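Local coordinates for possible protein of nuclear scaffold (Encephalitozoon cuniculi, PDB 3KAE), which probably serves as the Cdc27 (APC3) subunit of the anaphase-promoting complex, its N-terminal domain forming a homodimer built from tetratricopeptide repeats, at residues Thr63-Glu68 against Ile82-Ser87; Ser118-Leu123 against Ile134-Arg139. All coordinates share one frame; numbering follows the deposited sequence.

Contact 1. Residues Thr63-Glu68 against Ile82-Ser87; sequences TSKYYE and IKSLES
The torsions of Glu68 and Ser84 bring their polar ends together: CG of Glu68 is anti to the backbone N (chi1 -154°) and the chain runs extended beyond it, while OG of Ser84 stands beside its own backbone N. The serine hydroxyl donates to Glu68, with Ser84 OG 2.9 Å from Glu68 OE2, and arrives from above the carboxylate plane, 48° out of it. Lys65, one turn earlier, bends at chi2 and swings its ammonium group to the same carboxylate. There Lys65 NZ straddles the two oxygens of Glu68 in a weak salt bridge, 3.3 Å from Glu68 OE2, which thus takes both the ammonium and the hydroxyl of Ser84.

Nearer the helices, each residue sets its CB against the other's carbonyl O: CB of Ser84 sits 3.5 Å from O of Lys65, and CB of Lys65 lies 3.5 Å from O of Ser84. The CA atoms of Lys65 and Ser84 are 5.3 Å apart, and the small serine is consistent with axes that approach to 8.0 Å. Helices 62-74 and 78-89 run antiparallel here, at 159°, as the two helices of a helix-turn-helix hairpin of the kind tetratricopeptide repeats are built from. Farther along the lysine, Lys65 CG brushes CB of Ser87 at 4.3 Å.

On another side of the interface, Tyr66 and Leu85 lie side by side and point the same way, Tyr66 CD1 touching Leu85 CD2 at 3.9 Å. The tyrosine continues past the leucine to the second subunit, where its hydroxyl hydrogen-bonds to the backbone O of Tyr15 and the two tyrosine rings meet edge-to-face.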
loop_
_atom_site.group_PDB
_atom_site.type_symbol
_atom_site.label_atom_id
_atom_site.label_comp_id
_atom_site.label_asym_id
_atom_site.label_seq_id
_atom_site.Cartn_x
_atom_site.Cartn_y
_atom_site.Cartn_z
ATOM N N THR C 63 14.931 3.177 -8.395
ATOM C CA THR C 63 13.809 3.056 -7.458
ATOM C C THR C 63 13.093 4.385 -7.304
ATOM O O THR C 63 11.877 4.436 -7.195
ATOM C CB THR C 63 14.238 2.564 -6.054
ATOM O OG1 THR C 63 15.000 1.360 -6.153
ATOM C CG2 THR C 63 13.023 2.285 -5.200
ATOM N N SER C 64 13.847 5.469 -7.346
ATOM C CA SER C 64 13.253 6.783 -7.118
ATOM C C SER C 64 12.451 7.190 -8.332
ATOM O O SER C 64 11.331 7.672 -8.208
ATOM C CB SER C 64 14.325 7.847 -6.763
ATOM O OG SER C 64 14.746 8.605 -7.891
ATOM N N LYS C 65 13.035 6.993 -9.512
ATOM C CA LYS C 65 12.368 7.327 -10.771
ATOM C C LYS C 65 11.138 6.452 -10.980
ATOM O O LYS C 65 10.123 6.901 -11.498
ATOM C CB LYS C 65 13.334 7.204 -11.943
ATOM C CG LYS C 65 14.322 8.347 -12.021
ATOM C CD LYS C 65 13.594 9.674 -12.138
ATOM C CE LYS C 65 14.577 10.829 -12.245
ATOM N NZ LYS C 65 13.907 12.158 -12.312
ATOM N N TYR C 66 11.223 5.208 -10.535
ATOM C CA TYR C 66 10.059 4.327 -10.587
ATOM C C TYR C 66 8.895 4.845 -9.721
ATOM O O TYR C 66 7.779 5.023 -10.215
ATOM C CB TYR C 66 10.440 2.884 -10.236
ATOM C CG TYR C 66 9.303 1.920 -10.430
ATOM C CD1 TYR C 66 8.864 1.574 -11.701
ATOM C CD2 TYR C 66 8.646 1.375 -9.340
ATOM C CE1 TYR C 66 7.806 0.721 -11.872
ATOM C CE2 TYR C 66 7.605 0.508 -9.503
ATOM C CZ TYR C 66 7.187 0.189 -10.772
ATOM O OH TYR C 66 6.147 -0.673 -10.912
ATOM N N TYR C 67 9.152 5.107 -8.438
ATOM C CA TYR C 67 8.102 5.667 -7.573
ATOM C C TYR C 67 7.660 7.045 -8.071
ATOM O O TYR C 67 6.510 7.451 -7.912
ATOM C CB TYR C 67 8.543 5.711 -6.095
ATOM C CG TYR C 67 8.277 4.399 -5.426
ATOM C CD1 TYR C 67 9.221 3.386 -5.443
ATOM C CD2 TYR C 67 7.057 4.141 -4.838
ATOM C CE1 TYR C 67 8.958 2.159 -4.860
ATOM C CE2 TYR C 67 6.786 2.910 -4.262
ATOM C CZ TYR C 67 7.737 1.926 -4.282
ATOM O OH TYR C 67 7.478 0.707 -3.678
ATOM N N GLU C 68 8.573 7.747 -8.713
ATOM C CA GLU C 68 8.222 9.015 -9.265
ATOM C C GLU C 68 7.127 8.830 -10.306
ATOM O O GLU C 68 6.095 9.512 -10.264
ATOM C CB GLU C 68 9.457 9.650 -9.894
ATOM C CG GLU C 68 9.405 11.138 -9.943
ATOM C CD GLU C 68 10.705 11.739 -10.434
ATOM O OE1 GLU C 68 11.738 11.637 -9.728
ATOM O OE2 GLU C 68 10.684 12.315 -11.532
ATOM N N ILE C 82 5.825 9.041 -17.755
ATOM C CA ILE C 82 6.584 8.462 -18.852
ATOM C C ILE C 82 8.050 8.897 -18.826
ATOM O O ILE C 82 8.962 8.075 -18.898
ATOM C CB ILE C 82 5.974 8.865 -20.201
ATOM C CG1 ILE C 82 4.565 8.282 -20.322
ATOM C CG2 ILE C 82 6.893 8.431 -21.355
ATOM C CD1 ILE C 82 3.868 8.568 -21.654
ATOM N N LYS C 83 8.277 10.198 -18.738
ATOM C CA LYS C 83 9.641 10.715 -18.699
ATOM C C LYS C 83 10.449 10.046 -17.587
ATOM O O LYS C 83 11.611 9.695 -17.777
ATOM C CB LYS C 83 9.640 12.233 -18.524
ATOM N N SER C 84 9.823 9.851 -16.433
ATOM C CA SER C 84 10.523 9.274 -15.286
ATOM C C SER C 84 10.993 7.857 -15.589
ATOM O O SER C 84 12.111 7.482 -15.242
ATOM C CB SER C 84 9.644 9.284 -14.023
ATOM O OG SER C 84 9.520 10.591 -13.498
ATOM N N LEU C 85 10.131 7.076 -16.231
ATOM C CA LEU C 85 10.437 5.679 -16.504
ATOM C C LEU C 85 11.535 5.549 -17.536
ATOM O O LEU C 85 12.410 4.694 -17.418
ATOM C CB LEU C 85 9.198 4.953 -17.033
ATOM C CG LEU C 85 8.160 4.450 -16.056
ATOM C CD1 LEU C 85 7.072 3.764 -16.844
ATOM C CD2 LEU C 85 8.803 3.497 -15.064
ATOM N N GLU C 86 11.458 6.375 -18.575
ATOM C CA GLU C 86 12.431 6.332 -19.657
ATOM C C GLU C 86 13.837 6.583 -19.130
ATOM O O GLU C 86 14.806 6.029 -19.643
ATOM C CB GLU C 86 12.084 7.365 -20.725
ATOM C CG GLU C 86 10.799 7.064 -21.491
ATOM C CD GLU C 86 10.423 8.188 -22.438
ATOM O OE1 GLU C 86 10.817 9.352 -22.187
ATOM O OE2 GLU C 86 9.732 7.908 -23.434
ATOM N N SER C 87 13.941 7.423 -18.106
ATOM C CA SER C 87 15.227 7.681 -17.463
ATOM C C SER C 87 15.887 6.366 -17.071
ATOM O O SER C 87 17.086 6.188 -17.244
ATOM C CB SER C 87 15.054 8.560 -16.223
ATOM O OG SER C 87 14.638 9.871 -16.565
#

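Contact 2. Residues Ser118-Leu123 against Ile134-Arg139; sequences SLLGDL and IGHYVR
The His136 and Tyr137 rings each turn one face to helix 113-126, His136 to the side chain of Leu120 and Tyr137 to the backbone of Gly121. The contact of Leu120 with the imidazole is a CH-pi one that is almost exactly centred: Leu120 CG stands 4.0 Å from the centroid of the His136 ring and 4° off its normal. On the Tyr137 ring, Gly121 CA is 4.0 Å from the centroid. At the edge of that same ring, in its plane, is the carboxylate oxygen OD1 of Asp122.

The phenol donates there: Tyr137 OH lies 2.6 Å from Asp122 OD1, a short bond that uses the anti lone pair, the one directed away from the other oxygen. Carboxylate and ring planes are turned 62° apart. Asp122 reaches the hydroxyl with CG beside its backbone N (chi1 -67°), which brings OD1 back toward the partner helix although CB sets off away from it.

The CA atoms of Gly121 and His136 are the nearest pair across the two segments, 4.9 Å apart. With only hydrogens on its CA, Gly121 lets the Tyr137 ring settle directly on the main chain, and the axes of this antiparallel helical hairpin, part of the tetratricopeptide-like array, come within 7.5 Å.

Outside the pair, Glu117 accepts from His136 ND1 and Glu132 bonds weakly to NE2, while Pro149, Asn152 and Leu153 of helix 147-155 pack on Tyr137. Ser148 OG also bonds to Asp122 OD1; two hydroxyls on one oxygen would probably help stabilise this carboxylate's charge, and two glutamates probably favour a protonated imidazole.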
loop_
_atom_site.group_PDB
_atom_site.type_symbol
_atom_site.label_atom_id
_atom_site.label_comp_id
_atom_site.label_asym_id
_atom_site.label_seq_id
_atom_site.Cartn_x
_atom_site.Cartn_y
_atom_site.Cartn_z
ATOM N N SER C 118 5.428 -2.542 -18.908
ATOM C CA SER C 118 4.017 -2.656 -18.572
ATOM C C SER C 118 3.435 -1.301 -18.194
ATOM O O SER C 118 2.396 -0.891 -18.715
ATOM C CB SER C 118 3.823 -3.655 -17.428
ATOM O OG SER C 118 2.487 -3.626 -16.962
ATOM N N LEU C 119 4.123 -0.612 -17.287
ATOM C CA LEU C 119 3.703 0.700 -16.820
ATOM C C LEU C 119 3.752 1.684 -17.979
ATOM O O LEU C 119 2.873 2.518 -18.145
ATOM C CB LEU C 119 4.624 1.144 -15.677
ATOM C CG LEU C 119 4.167 2.106 -14.571
ATOM C CD1 LEU C 119 4.695 3.497 -14.797
ATOM C CD2 LEU C 119 2.637 2.112 -14.371
ATOM N N LEU C 120 4.799 1.569 -18.777
ATOM C CA LEU C 120 4.941 2.348 -19.992
ATOM C C LEU C 120 3.762 2.089 -20.955
ATOM O O LEU C 120 3.295 2.998 -21.642
ATOM C CB LEU C 120 6.256 1.954 -20.636
ATOM C CG LEU C 120 7.269 3.003 -21.056
ATOM C CD1 LEU C 120 7.047 4.418 -20.568
ATOM C CD2 LEU C 120 8.713 2.524 -20.980
ATOM N N GLY C 121 3.261 0.862 -20.966
ATOM C CA GLY C 121 2.142 0.523 -21.820
ATOM C C GLY C 121 0.903 1.247 -21.345
ATOM O O GLY C 121 0.177 1.850 -22.141
ATOM N N ASP C 122 0.666 1.187 -20.037
ATOM C CA ASP C 122 -0.471 1.870 -19.413
ATOM C C ASP C 122 -0.433 3.368 -19.656
ATOM O O ASP C 122 -1.447 3.976 -20.014
ATOM C CB ASP C 122 -0.496 1.604 -17.904
ATOM C CG ASP C 122 -0.793 0.153 -17.571
ATOM O OD1 ASP C 122 -1.232 -0.580 -18.490
ATOM O OD2 ASP C 122 -0.588 -0.257 -16.399
ATOM N N LEU C 123 0.747 3.956 -19.462
ATOM C CA LEU C 123 0.932 5.384 -19.665
ATOM C C LEU C 123 0.670 5.815 -21.114
ATOM O O LEU C 123 -0.057 6.791 -21.324
ATOM C CB LEU C 123 2.324 5.835 -19.185
ATOM C CG LEU C 123 2.566 5.548 -17.684
ATOM C CD1 LEU C 123 4.048 5.631 -17.315
ATOM C CD2 LEU C 123 1.727 6.459 -16.787
ATOM N N ILE C 134 0.651 -0.831 -26.919
ATOM C CA ILE C 134 0.620 -2.243 -27.273
ATOM C C ILE C 134 2.036 -2.775 -27.434
ATOM O O ILE C 134 2.343 -3.885 -26.988
ATOM C CB ILE C 134 -0.193 -2.471 -28.575
ATOM C CG1 ILE C 134 -1.688 -2.409 -28.268
ATOM C CG2 ILE C 134 0.165 -3.802 -29.215
ATOM C CD1 ILE C 134 -2.517 -1.881 -29.396
ATOM N N GLY C 135 2.895 -1.969 -28.059
ATOM C CA GLY C 135 4.288 -2.326 -28.252
ATOM C C GLY C 135 5.036 -2.547 -26.943
ATOM O O GLY C 135 5.874 -3.453 -26.843
ATOM N N HIS C 136 4.745 -1.722 -25.933
ATOM C CA HIS C 136 5.344 -1.932 -24.605
ATOM C C HIS C 136 4.748 -3.175 -23.958
ATOM O O HIS C 136 5.471 -3.970 -23.359
ATOM C CB HIS C 136 5.206 -0.700 -23.703
ATOM C CG HIS C 136 5.908 0.515 -24.239
ATOM N ND1 HIS C 136 7.263 0.542 -24.481
ATOM C CD2 HIS C 136 5.436 1.730 -24.598
ATOM C CE1 HIS C 136 7.600 1.727 -24.962
ATOM N NE2 HIS C 136 6.509 2.464 -25.046
ATOM N N TYR C 137 3.438 -3.366 -24.113
ATOM C CA TYR C 137 2.800 -4.575 -23.586
ATOM C C TYR C 137 3.400 -5.831 -24.205
ATOM O O TYR C 137 3.652 -6.824 -23.516
ATOM C CB TYR C 137 1.302 -4.574 -23.841
ATOM C CG TYR C 137 0.508 -3.548 -23.080
ATOM C CD1 TYR C 137 0.824 -3.209 -21.753
ATOM C CD2 TYR C 137 -0.573 -2.927 -23.674
ATOM C CE1 TYR C 137 0.073 -2.264 -21.067
ATOM C CE2 TYR C 137 -1.326 -1.995 -23.003
ATOM C CZ TYR C 137 -1.006 -1.664 -21.704
ATOM O OH TYR C 137 -1.787 -0.736 -21.072
ATOM N N VAL C 138 3.624 -5.775 -25.511
ATOM C CA VAL C 138 4.229 -6.890 -26.220
ATOM C C VAL C 138 5.620 -7.153 -25.663
ATOM O O VAL C 138 5.967 -8.298 -25.367
ATOM C CB VAL C 138 4.312 -6.624 -27.731
ATOM C CG1 VAL C 138 5.286 -7.589 -28.395
ATOM C CG2 VAL C 138 2.937 -6.728 -28.346
ATOM N N ARG C 139 6.407 -6.090 -25.507
ATOM C CA ARG C 139 7.793 -6.243 -25.089
ATOM C C ARG C 139 7.822 -6.751 -23.647
ATOM O O ARG C 139 8.657 -7.571 -23.276
ATOM C CB ARG C 139 8.573 -4.933 -25.274
ATOM C CG ARG C 139 10.075 -5.061 -25.092
ATOM C CD ARG C 139 10.837 -4.044 -25.937
ATOM N NE ARG C 139 10.162 -2.764 -25.982
ATOM C CZ ARG C 139 9.688 -2.120 -27.047
ATOM N NH1 ARG C 139 9.093 -0.957 -26.840
ATOM N NH2 ARG C 139 9.803 -2.584 -28.286
#

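Contact 1 comes first along the chain and closes before contact 2 opens; their centres are about 15 Å apart. Each joins two successive antiparallel helices, 62-74 with 78-89 and then 113-126 with 130-143, and the two hairpins stack directly. Helix 78-89 meets helix 113-126 through Leu85, whose CD1 lies 3.6 Å from Leu123 CD1, and through Ile82, whose CG1 is 3.5 Å from Leu123 CB. Leu119 and Leu123 also reach helix 62-74 at Ser69 and Lys73. Such hairpin-on-hairpin stacking builds the tetratricopeptide array. Contact 1 additionally touches the second subunit through Tyr66 and Tyr67, whereas contact 2 stays within its own chain.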